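Local coordinates for protein MTH0777 (Methanothermobacter thermautotrophicus, PDB 1KJN) that is of unknown function but belongs to the DUF1890 family and folds as a Rossmann-like alpha/beta domain that assembles as a dimer, at residues M11-P16 with V41-A46; A83-N88 with L107-D112; G7-V12 with K35-T40; I134-H139 with R146-R151. All blocks are in the same frame, centred on the assembly; numbering follows the deposited sequence.

Interaction 1: residues M11-P16 with V41-A46; sequences MVLGCP and VTANPA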
# COMPACT_ATOMS: atom_id res chain seq x y z
N MSE A 11 6.21 11.60 -10.26
CA MSE A 11 4.96 10.89 -10.02
C MSE A 11 4.13 11.65 -9.00
O MSE A 11 4.57 11.85 -7.86
CB MSE A 11 5.26 9.46 -9.53
CG MSE A 11 4.01 8.62 -9.31
SE MSE A 11 4.41 6.73 -8.99
CE MSE A 11 5.13 6.31 -10.73
N VAL A 12 2.92 12.01 -9.40
CA VAL A 12 2.02 12.80 -8.54
C VAL A 12 0.89 11.92 -8.00
O VAL A 12 0.23 11.23 -8.78
CB VAL A 12 1.39 13.97 -9.33
CG1 VAL A 12 0.47 14.80 -8.44
CG2 VAL A 12 2.49 14.83 -9.93
N LEU A 13 0.68 11.98 -6.69
CA LEU A 13 -0.37 11.18 -6.06
C LEU A 13 -1.50 12.02 -5.46
O LEU A 13 -1.28 13.14 -4.99
CB LEU A 13 0.21 10.26 -4.97
CG LEU A 13 1.45 9.45 -5.33
CD1 LEU A 13 1.88 8.61 -4.12
CD2 LEU A 13 1.18 8.55 -6.53
N GLY A 14 -2.69 11.43 -5.45
CA GLY A 14 -3.86 12.10 -4.90
C GLY A 14 -4.10 11.67 -3.46
O GLY A 14 -3.32 10.89 -2.90
N CYS A 15 -5.16 12.19 -2.84
CA CYS A 15 -5.45 11.83 -1.46
C CYS A 15 -5.62 10.30 -1.42
O CYS A 15 -6.21 9.70 -2.32
CB CYS A 15 -6.71 12.53 -0.94
SG CYS A 15 -8.28 11.68 -1.29
N PRO A 16 -4.98 9.65 -0.45
CA PRO A 16 -5.06 8.20 -0.31
C PRO A 16 -6.36 7.76 0.38
O PRO A 16 -6.59 8.08 1.56
CB PRO A 16 -3.83 7.89 0.55
CG PRO A 16 -3.82 9.06 1.51
CD PRO A 16 -4.16 10.26 0.62
N VAL A 41 8.63 11.01 -6.22
CA VAL A 41 7.21 10.91 -5.86
C VAL A 41 6.83 12.18 -5.09
O VAL A 41 7.55 12.60 -4.17
CB VAL A 41 6.93 9.68 -4.96
CG1 VAL A 41 5.48 9.66 -4.53
CG2 VAL A 41 7.28 8.37 -5.70
N THR A 42 5.69 12.77 -5.44
CA THR A 42 5.24 13.98 -4.74
C THR A 42 3.76 13.83 -4.40
O THR A 42 2.98 13.38 -5.23
CB THR A 42 5.49 15.27 -5.58
OG1 THR A 42 5.10 16.42 -4.82
CG2 THR A 42 4.69 15.24 -6.90
N ALA A 43 3.41 14.15 -3.15
CA ALA A 43 2.04 14.02 -2.68
C ALA A 43 1.86 14.66 -1.30
O ALA A 43 2.79 15.29 -0.77
CB ALA A 43 1.66 12.54 -2.61
N ASN A 44 0.66 14.51 -0.73
CA ASN A 44 0.32 15.06 0.58
C ASN A 44 0.98 14.22 1.67
O ASN A 44 1.38 13.10 1.42
CB ASN A 44 -1.22 15.23 0.76
CG ASN A 44 -1.97 13.90 1.08
OD1 ASN A 44 -1.38 12.82 1.13
ND2 ASN A 44 -3.29 14.00 1.31
N PRO A 45 1.08 14.76 2.90
CA PRO A 45 1.71 14.02 4.01
C PRO A 45 1.27 12.57 4.19
O PRO A 45 2.10 11.67 4.24
CB PRO A 45 1.37 14.88 5.22
CG PRO A 45 1.43 16.28 4.64
CD PRO A 45 0.63 16.09 3.35
N ALA A 46 -0.03 12.33 4.27
CA ALA A 46 -0.53 10.96 4.45
C ALA A 46 0.00 10.04 3.34
O ALA A 46 0.61 9.01 3.61
CB ALA A 46 -2.05 10.96 4.47
O HOH W 1 -1.38 13.22 -2.10

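Interaction 2: residues A83-N88 with L107-D112; sequences AGFVPN and LAIIFD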
# COMPACT_ATOMS: atom_id res chain seq x y z
N ALA A 83 3.79 11.40 -14.41
CA ALA A 83 2.69 10.47 -14.18
C ALA A 83 1.88 10.94 -12.99
O ALA A 83 2.43 11.28 -11.94
CB ALA A 83 3.22 9.07 -13.96
N GLY A 84 0.57 11.02 -13.18
CA GLY A 84 -0.32 11.45 -12.13
C GLY A 84 -1.52 10.53 -11.91
O GLY A 84 -2.22 10.18 -12.87
N PHE A 85 -1.69 10.10 -10.66
CA PHE A 85 -2.82 9.26 -10.26
C PHE A 85 -3.95 10.21 -10.00
O PHE A 85 -3.77 11.23 -9.31
CB PHE A 85 -2.47 8.44 -9.01
CG PHE A 85 -1.62 7.26 -9.30
CD1 PHE A 85 -0.25 7.40 -9.45
CD2 PHE A 85 -2.19 6.00 -9.44
CE1 PHE A 85 0.55 6.30 -9.75
CE2 PHE A 85 -1.41 4.90 -9.75
CZ PHE A 85 -0.03 5.04 -9.90
N VAL A 86 -5.12 9.90 -10.54
CA VAL A 86 -6.26 10.80 -10.42
C VAL A 86 -7.55 10.15 -9.91
O VAL A 86 -8.32 9.58 -10.69
CB VAL A 86 -6.53 11.47 -11.79
CG1 VAL A 86 -7.51 12.62 -11.62
CG2 VAL A 86 -5.22 11.98 -12.40
N PRO A 87 -7.74 10.13 -8.59
CA PRO A 87 -8.94 9.56 -7.96
C PRO A 87 -10.05 10.61 -7.88
O PRO A 87 -11.19 10.29 -7.52
CB PRO A 87 -8.48 9.21 -6.54
CG PRO A 87 -7.00 9.33 -6.56
CD PRO A 87 -6.68 10.35 -7.60
N ASN A 88 -9.73 11.87 -8.16
CA ASN A 88 -10.75 12.91 -8.05
C ASN A 88 -10.34 14.26 -8.64
O ASN A 88 -9.20 14.44 -9.07
CB ASN A 88 -11.12 13.10 -6.57
CG ASN A 88 -9.90 13.41 -5.71
OD1 ASN A 88 -8.92 13.97 -6.18
ND2 ASN A 88 -9.98 13.04 -4.43
N LEU A 107 1.24 11.20 -18.24
CA LEU A 107 0.32 10.08 -18.10
C LEU A 107 -0.63 10.25 -16.93
O LEU A 107 -0.20 10.52 -15.80
CB LEU A 107 1.10 8.77 -17.92
CG LEU A 107 0.26 7.54 -17.57
CD1 LEU A 107 -0.70 7.21 -18.71
CD2 LEU A 107 1.14 6.35 -17.24
N ALA A 108 -1.91 10.11 -17.22
CA ALA A 108 -2.94 10.21 -16.20
C ALA A 108 -3.47 8.82 -15.94
O ALA A 108 -3.80 8.11 -16.89
CB ALA A 108 -4.04 11.09 -16.65
N ILE A 109 -3.52 8.42 -14.67
CA ILE A 109 -4.04 7.11 -14.28
C ILE A 109 -5.29 7.44 -13.44
O ILE A 109 -5.21 7.88 -12.28
CB ILE A 109 -2.99 6.31 -13.49
CG1 ILE A 109 -1.84 5.93 -14.43
CG2 ILE A 109 -3.60 5.05 -12.84
CD1 ILE A 109 -0.62 5.31 -13.76
N ILE A 110 -6.43 7.32 -14.10
CA ILE A 110 -7.73 7.63 -13.53
C ILE A 110 -8.47 6.42 -13.01
O ILE A 110 -8.62 5.43 -13.71
CB ILE A 110 -8.58 8.36 -14.58
CG1 ILE A 110 -7.84 9.63 -15.03
CG2 ILE A 110 -9.99 8.63 -14.04
CD1 ILE A 110 -8.51 10.41 -16.15
N PHE A 111 -8.96 6.53 -11.77
CA PHE A 111 -9.67 5.42 -11.17
C PHE A 111 -10.72 5.81 -10.15
O PHE A 111 -10.56 6.76 -9.38
CB PHE A 111 -8.69 4.42 -10.55
CG PHE A 111 -7.87 4.99 -9.43
CD1 PHE A 111 -6.81 5.86 -9.68
CD2 PHE A 111 -8.19 4.69 -8.11
CE1 PHE A 111 -6.06 6.41 -8.64
CE2 PHE A 111 -7.46 5.23 -7.05
CZ PHE A 111 -6.39 6.10 -7.32
N ASP A 112 -11.80 5.03 -10.15
CA ASP A 112 -12.92 5.17 -9.24
C ASP A 112 -13.84 3.99 -9.59
O ASP A 112 -13.79 3.48 -10.71
CB ASP A 112 -13.63 6.51 -9.47
CG ASP A 112 -14.66 6.81 -8.39
OD1 ASP A 112 -14.32 7.54 -7.44
OD2 ASP A 112 -15.79 6.32 -8.49
O HOH W 2 -13.87 10.74 -7.08

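Interaction 3: residues G7-V12 with K35-T40; sequences GKALMV and KGFRVT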
# COMPACT_ATOMS: atom_id res chain seq x y z
N GLY A 7 17.02 9.82 -17.79
CA GLY A 7 16.16 10.91 -17.36
C GLY A 7 15.52 10.75 -16.00
O GLY A 7 15.80 9.80 -15.25
N LYS A 8 14.65 11.69 -15.68
CA LYS A 8 13.96 11.72 -14.41
C LYS A 8 12.47 11.77 -14.64
O LYS A 8 11.98 12.32 -15.64
CB LYS A 8 14.41 12.95 -13.60
CG LYS A 8 15.90 12.92 -13.23
CD LYS A 8 16.39 14.25 -12.68
CE LYS A 8 15.69 14.61 -11.38
NZ LYS A 8 15.94 16.05 -11.03
N ALA A 9 11.74 11.12 -13.75
CA ALA A 9 10.30 11.10 -13.85
C ALA A 9 9.69 11.59 -12.55
O ALA A 9 10.27 11.42 -11.47
CB ALA A 9 9.80 9.72 -14.18
N LEU A 10 8.58 12.31 -12.67
CA LEU A 10 7.88 12.81 -11.49
C LEU A 10 6.53 12.12 -11.44
O LEU A 10 5.81 12.05 -12.44
CB LEU A 10 7.68 14.33 -11.54
CG LEU A 10 6.93 14.97 -10.37
CD1 LEU A 10 7.74 14.79 -9.09
CD2 LEU A 10 6.67 16.46 -10.64
N MSE A 11 6.21 11.60 -10.26
CA MSE A 11 4.96 10.89 -10.02
C MSE A 11 4.13 11.65 -9.00
O MSE A 11 4.57 11.85 -7.86
CB MSE A 11 5.26 9.46 -9.53
CG MSE A 11 4.01 8.62 -9.31
SE MSE A 11 4.41 6.73 -8.99
CE MSE A 11 5.13 6.31 -10.73
N VAL A 12 2.92 12.01 -9.40
CA VAL A 12 2.02 12.80 -8.54
C VAL A 12 0.89 11.92 -8.00
O VAL A 12 0.23 11.23 -8.78
CB VAL A 12 1.39 13.97 -9.33
CG1 VAL A 12 0.47 14.80 -8.44
CG2 VAL A 12 2.49 14.83 -9.93
N LYS A 35 13.26 1.05 -16.39
CA LYS A 35 13.59 1.69 -17.66
C LYS A 35 14.76 2.69 -17.56
O LYS A 35 15.07 3.37 -18.53
CB LYS A 35 12.35 2.39 -18.24
CG LYS A 35 11.27 1.46 -18.76
CD LYS A 35 10.05 2.28 -19.14
CE LYS A 35 8.98 1.46 -19.82
NZ LYS A 35 9.41 1.08 -21.19
N GLY A 36 15.37 2.80 -16.39
CA GLY A 36 16.50 3.70 -16.21
C GLY A 36 16.21 5.03 -15.52
O GLY A 36 17.13 5.75 -15.09
N PHE A 37 14.93 5.36 -15.40
CA PHE A 37 14.51 6.59 -14.78
C PHE A 37 14.83 6.71 -13.30
O PHE A 37 14.86 5.72 -12.57
CB PHE A 37 12.99 6.73 -14.88
CG PHE A 37 12.51 7.14 -16.22
CD1 PHE A 37 12.04 6.19 -17.13
CD2 PHE A 37 12.53 8.47 -16.59
CE1 PHE A 37 11.59 6.58 -18.38
CE2 PHE A 37 12.08 8.86 -17.83
CZ PHE A 37 11.61 7.92 -18.73
N ARG A 38 15.02 7.95 -12.87
CA ARG A 38 15.21 8.25 -11.45
C ARG A 38 13.79 8.75 -11.16
O ARG A 38 13.29 9.61 -11.88
CB ARG A 38 16.22 9.37 -11.26
CG ARG A 38 16.88 9.34 -9.90
CD ARG A 38 17.77 10.54 -9.70
NE ARG A 38 17.09 11.58 -8.93
CZ ARG A 38 17.02 11.59 -7.60
NH1 ARG A 38 17.61 10.63 -6.91
NH2 ARG A 38 16.33 12.53 -6.98
N VAL A 39 13.11 8.19 -10.17
CA VAL A 39 11.73 8.60 -9.91
C VAL A 39 11.51 9.39 -8.65
O VAL A 39 11.82 8.94 -7.55
CB VAL A 39 10.75 7.40 -9.83
CG1 VAL A 39 9.30 7.91 -9.76
CG2 VAL A 39 10.93 6.47 -11.01
N THR A 40 10.87 10.54 -8.81
CA THR A 40 10.53 11.38 -7.68
C THR A 40 9.02 11.26 -7.45
O THR A 40 8.24 11.37 -8.40
CB THR A 40 10.88 12.85 -7.93
OG1 THR A 40 12.30 13.00 -8.00
CG2 THR A 40 10.31 13.74 -6.83

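Interaction 4: residues I134-H139 with R146-R151; sequences IAARAH and RVRIDR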
# COMPACT_ATOMS: atom_id res chain seq x y z
N ILE A 134 -4.96 6.26 -18.76
CA ILE A 134 -5.25 4.88 -18.33
C ILE A 134 -6.38 5.04 -17.33
O ILE A 134 -6.23 5.77 -16.34
CB ILE A 134 -4.06 4.21 -17.61
CG1 ILE A 134 -2.99 3.81 -18.63
CG2 ILE A 134 -4.53 2.94 -16.88
CD1 ILE A 134 -1.75 3.25 -17.98
N ALA A 135 -7.51 4.42 -17.61
CA ALA A 135 -8.64 4.52 -16.70
C ALA A 135 -9.26 3.17 -16.38
O ALA A 135 -9.28 2.27 -17.22
CB ALA A 135 -9.68 5.47 -17.27
N ALA A 136 -9.74 3.02 -15.15
CA ALA A 136 -10.37 1.77 -14.72
C ALA A 136 -11.20 1.92 -13.44
O ALA A 136 -10.89 2.74 -12.56
CB ALA A 136 -9.32 0.68 -14.53
N ARG A 137 -12.27 1.14 -13.37
CA ARG A 137 -13.16 1.12 -12.22
C ARG A 137 -12.51 0.19 -11.19
O ARG A 137 -12.74 -1.02 -11.21
CB ARG A 137 -14.54 0.59 -12.63
CG ARG A 137 -15.33 1.52 -13.56
CD ARG A 137 -16.54 0.82 -14.22
NE ARG A 137 -16.13 -0.13 -15.26
CZ ARG A 137 -16.38 -1.44 -15.23
NH1 ARG A 137 -17.04 -1.99 -14.22
NH2 ARG A 137 -15.91 -2.21 -16.21
N ALA A 138 -11.68 0.74 -10.32
CA ALA A 138 -11.01 -0.08 -9.32
C ALA A 138 -10.90 0.61 -7.97
O ALA A 138 -10.59 1.80 -7.89
CB ALA A 138 -9.60 -0.47 -9.82
N HIS A 139 -11.12 -0.17 -6.92
CA HIS A 139 -11.01 0.35 -5.57
C HIS A 139 -10.01 -0.47 -4.75
O HIS A 139 -9.04 0.08 -4.23
CB HIS A 139 -12.36 0.34 -4.88
CG HIS A 139 -12.31 0.83 -3.47
ND1 HIS A 139 -12.24 -0.03 -2.38
CD2 HIS A 139 -12.30 2.08 -2.96
CE1 HIS A 139 -12.19 0.68 -1.27
NE2 HIS A 139 -12.22 1.97 -1.59
N ARG A 146 -3.20 -2.52 -13.06
CA ARG A 146 -1.86 -3.09 -13.18
C ARG A 146 -1.58 -3.61 -14.58
O ARG A 146 -0.50 -3.37 -15.12
CB ARG A 146 -1.65 -4.19 -12.13
CG ARG A 146 -0.26 -4.83 -12.13
CD ARG A 146 -0.22 -6.08 -13.04
NE ARG A 146 1.10 -6.71 -13.07
CZ ARG A 146 1.62 -7.42 -12.07
NH1 ARG A 146 0.94 -7.62 -10.95
NH2 ARG A 146 2.86 -7.89 -12.17
N VAL A 147 -2.53 -4.35 -15.15
CA VAL A 147 -2.37 -4.90 -16.50
C VAL A 147 -2.29 -3.76 -17.52
O VAL A 147 -1.44 -3.78 -18.42
CB VAL A 147 -3.55 -5.82 -16.88
CG1 VAL A 147 -3.39 -6.28 -18.31
CG2 VAL A 147 -3.57 -7.02 -15.96
N ARG A 148 -3.17 -2.78 -17.39
CA ARG A 148 -3.13 -1.65 -18.31
C ARG A 148 -1.83 -0.84 -18.18
O ARG A 148 -1.36 -0.30 -19.16
CB ARG A 148 -4.37 -0.78 -18.15
CG ARG A 148 -5.59 -1.49 -18.69
CD ARG A 148 -6.91 -0.94 -18.16
NE ARG A 148 -7.82 -2.06 -17.95
CZ ARG A 148 -9.08 -1.97 -17.55
NH1 ARG A 148 -9.62 -0.79 -17.29
NH2 ARG A 148 -9.81 -3.08 -17.44
N ILE A 149 -1.24 -0.80 -16.98
CA ILE A 149 0.02 -0.09 -16.78
C ILE A 149 1.15 -0.91 -17.42
O ILE A 149 2.06 -0.35 -18.03
CB ILE A 149 0.34 0.16 -15.27
CG1 ILE A 149 -0.58 1.27 -14.73
CG2 ILE A 149 1.81 0.56 -15.07
CD1 ILE A 149 -0.66 1.30 -13.23
N ASP A 150 1.11 -2.23 -17.26
CA ASP A 150 2.14 -3.09 -17.88
C ASP A 150 2.18 -2.88 -19.39
O ASP A 150 3.26 -2.80 -19.99
CB ASP A 150 1.85 -4.57 -17.62
CG ASP A 150 2.32 -5.03 -16.27
OD1 ASP A 150 3.25 -4.40 -15.70
OD2 ASP A 150 1.77 -6.03 -15.78
N ARG A 151 0.99 -2.81 -19.99
CA ARG A 151 0.85 -2.63 -21.43
C ARG A 151 1.43 -1.31 -21.90
O ARG A 151 2.23 -1.26 -22.83
CB ARG A 151 -0.62 -2.77 -21.85
CG ARG A 151 -1.20 -4.15 -21.53
CD ARG A 151 -2.42 -4.49 -22.38
NE ARG A 151 -2.92 -5.86 -22.16
CZ ARG A 151 -2.18 -6.97 -22.21
NH1 ARG A 151 -0.88 -6.91 -22.47
NH2 ARG A 151 -2.75 -8.15 -21.99

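Interaction 1: residues M11-P16 with V41-A46
L13 drops its isobutyl group into a shallow hollow whose floor is the small A43 and whose wall is V41. Its CB meets A43 CB at 3.6 Å, and its CD1 reaches V41 CG1 at 3.8 Å. With CG anti to the carbonyl carbon (chi1 -48°), the branch leans over both residues. On the other face of the sheet V12 and T42 stand side by side, CG2 to CG2 at 3.8 Å. The T42 methyl is wedged between its own N and carbonyl carbon, while OG1 turns off to the carbonyl of V65. Parallel pairing holds the backbones: T42 N donates to M11 O at 2.8 Å, and L13 N to T42 O at 3.1 Å. Past L13 the chains part, and a water sits in the fork, accepting from N44 N at 2.8 Å and donating to L13 O at 2.9 Å and, weakly, to G14 O. Farther out the P16 ring is the bump, its CG 3.9 Å from A46 CB and its CD against the carboxamide of N44, whose OD1 caps the next helix at A47 N. This is the C-terminal rim of the first beta-alpha-beta crossover of a Rossmann-like sheet. L13 also packs on A25 of helix 21-34 and V51 of helix 45-54, T42 on helix 67-73, and H140 of the second subunit rests on A46.

Interaction 2: residues A83-N88 with L107-D112
A83-V86 and L107-I110 pair residue for residue as parallel strands, their axes 4.6 Å apart at closest approach and turned by 16°. Three firm bonds alternate along them: G84 N to L107 O at 2.8 Å, I109 N to G84 O at 2.8 Å and V86 N to I109 O at 2.7 Å. A fourth, F111 N to V86 O at 3.3 Å, is weak, as the pairing gives out at the strand ends. On the face carrying F85 and I109, the two side chains run alongside each other. I109 CD1 lies over one face of the F85 ring, 4.2 Å from its centroid and displaced toward the rim, a CH-pi contact, while I109 CG2 touches CD2 and CE2. F111 reaches the F85 ring differently: its CE1 comes up at the ring edge, near the ring plane, 4.0 Å from F85 CD2. The F111 ring owes this place to a CG set between its backbone N and carbonyl carbon (chi1 63°), which also lays it alongside P87, with CZ 3.4 Å from P87 CG and P87 CA over one ring face. On the reverse side V86 CB packs on I110 CG1. A water bridges P87 O and D112 OD1, while D112 OD2 accepts from D114 N. In the Rossmann-like sheet the pair lies between strand 8-12, bonded to A83 and F85, and edge strand 132-136, bonded to A108. Helices 21-34 and 143-153 cover the F85 and I109 face, and I110 packs on helix 115-128.

Interaction 3: residues G7-V12 with K35-T40
K8 and R38 extend side by side from the same face of the sheet, K8 CG lying 4.1 Å from R38 CB. Both chains bend at chi3, and K8 CE comes to the edge of the R38 guanidinium, near its plane, 4.1 Å from R38 NE. The two like charges find separate partners, R38 in a salt bridge with E63 and K8 in a cation-pi contact with Y79. Farther along this face L10 and T40 meet at an angle, L10 CD1 touching T40 CG2 at 3.6 Å. With OG1 at chi1 -68°, CG2 falls anti to the T40 backbone N, and the hydroxyl bonds to E63. On the other face F37 presents CD2 to A9 CB at 3.9 Å, and K8 C lies at the ring edge. Four backbone bonds join the parallel strands, from R38 N to G7 O at 3.1 Å through to M11 N to T40 O at 2.8 Å. G36, at positive phi, closes helix 21-34 with a Schellman motif just before F37 turns into the strand. The pair thus completes a beta-alpha-beta crossover: V39 packs beneath helix 21-34, on the opposite face L10 meets helix 89-102, and strand 81-86 bonds to the far edge of strand 8-12.

Interaction 4: residues I134-H139 with R146-R151
I134 and R148 bring together the last strand and last helix of the Rossmann-like fold: helix 143-153 follows edge strand 132-136 and runs back against it, the axes of the two segments 8.9 Å apart and nearly antiparallel. The apolar part of the contact comes from I134, which uses both branches. Its CG2 presses on R148 CB at 3.9 Å, and its CD1 reaches the helix backbone near R148 O and the side chain of I149, 4.0 Å from I149 CG1. I149 also touches T28 of helix 21-34 and I109 of the neighbouring strand, so this edge of the helix is seated in the core, whereas R148 lies at the surface.

Within the helix, charge pairs with charge one turn apart. R146 NE donates to D150 OD2 at 2.9 Å, a salt bridge; OD2 lies near the guanidinium plane and is met on its syn side, but from 26° out of the carboxylate plane. D150 OD1 has a second partner in the hydroxyl of Y27, which ties the pair to helix 21-34, and R146 packs on V53 of the second subunit.

Across the contact a single hydrogen bond joins a side chain to the strand backbone. With CG anti to the carbonyl carbon (chi1 -71°) and a bend at chi3, R148 reaches out from the helix, across its axis direction, toward the end of the strand. NH1, which also lies close against A136 CB, meets A135 O at 3.1 Å on a lone pair, in both the carbonyl and guanidinium planes, but the bond is bent, the angle at the hydrogen being 140°.

Overall arrangement
Interactions 1 and 3 hold the same two strands, 8-12 and 38-43, at successive levels: interaction 3 pairs their partly exposed beginnings, with charged side chains on one face, and interaction 1 their buried ends, where the chains part around a water. Interaction 2 is the most central, an aromatic and aliphatic strand pair joined to interactions 1 and 3 through backbone bonds between strands 8-12 and 81-86. Interaction 4 belongs to the far edge of the sheet, next to interaction 2 through the 105-111 and 132-136 pairing. It alone sets helix against strand, so its hydrogen bond comes from an arginine rather than from backbone pairing.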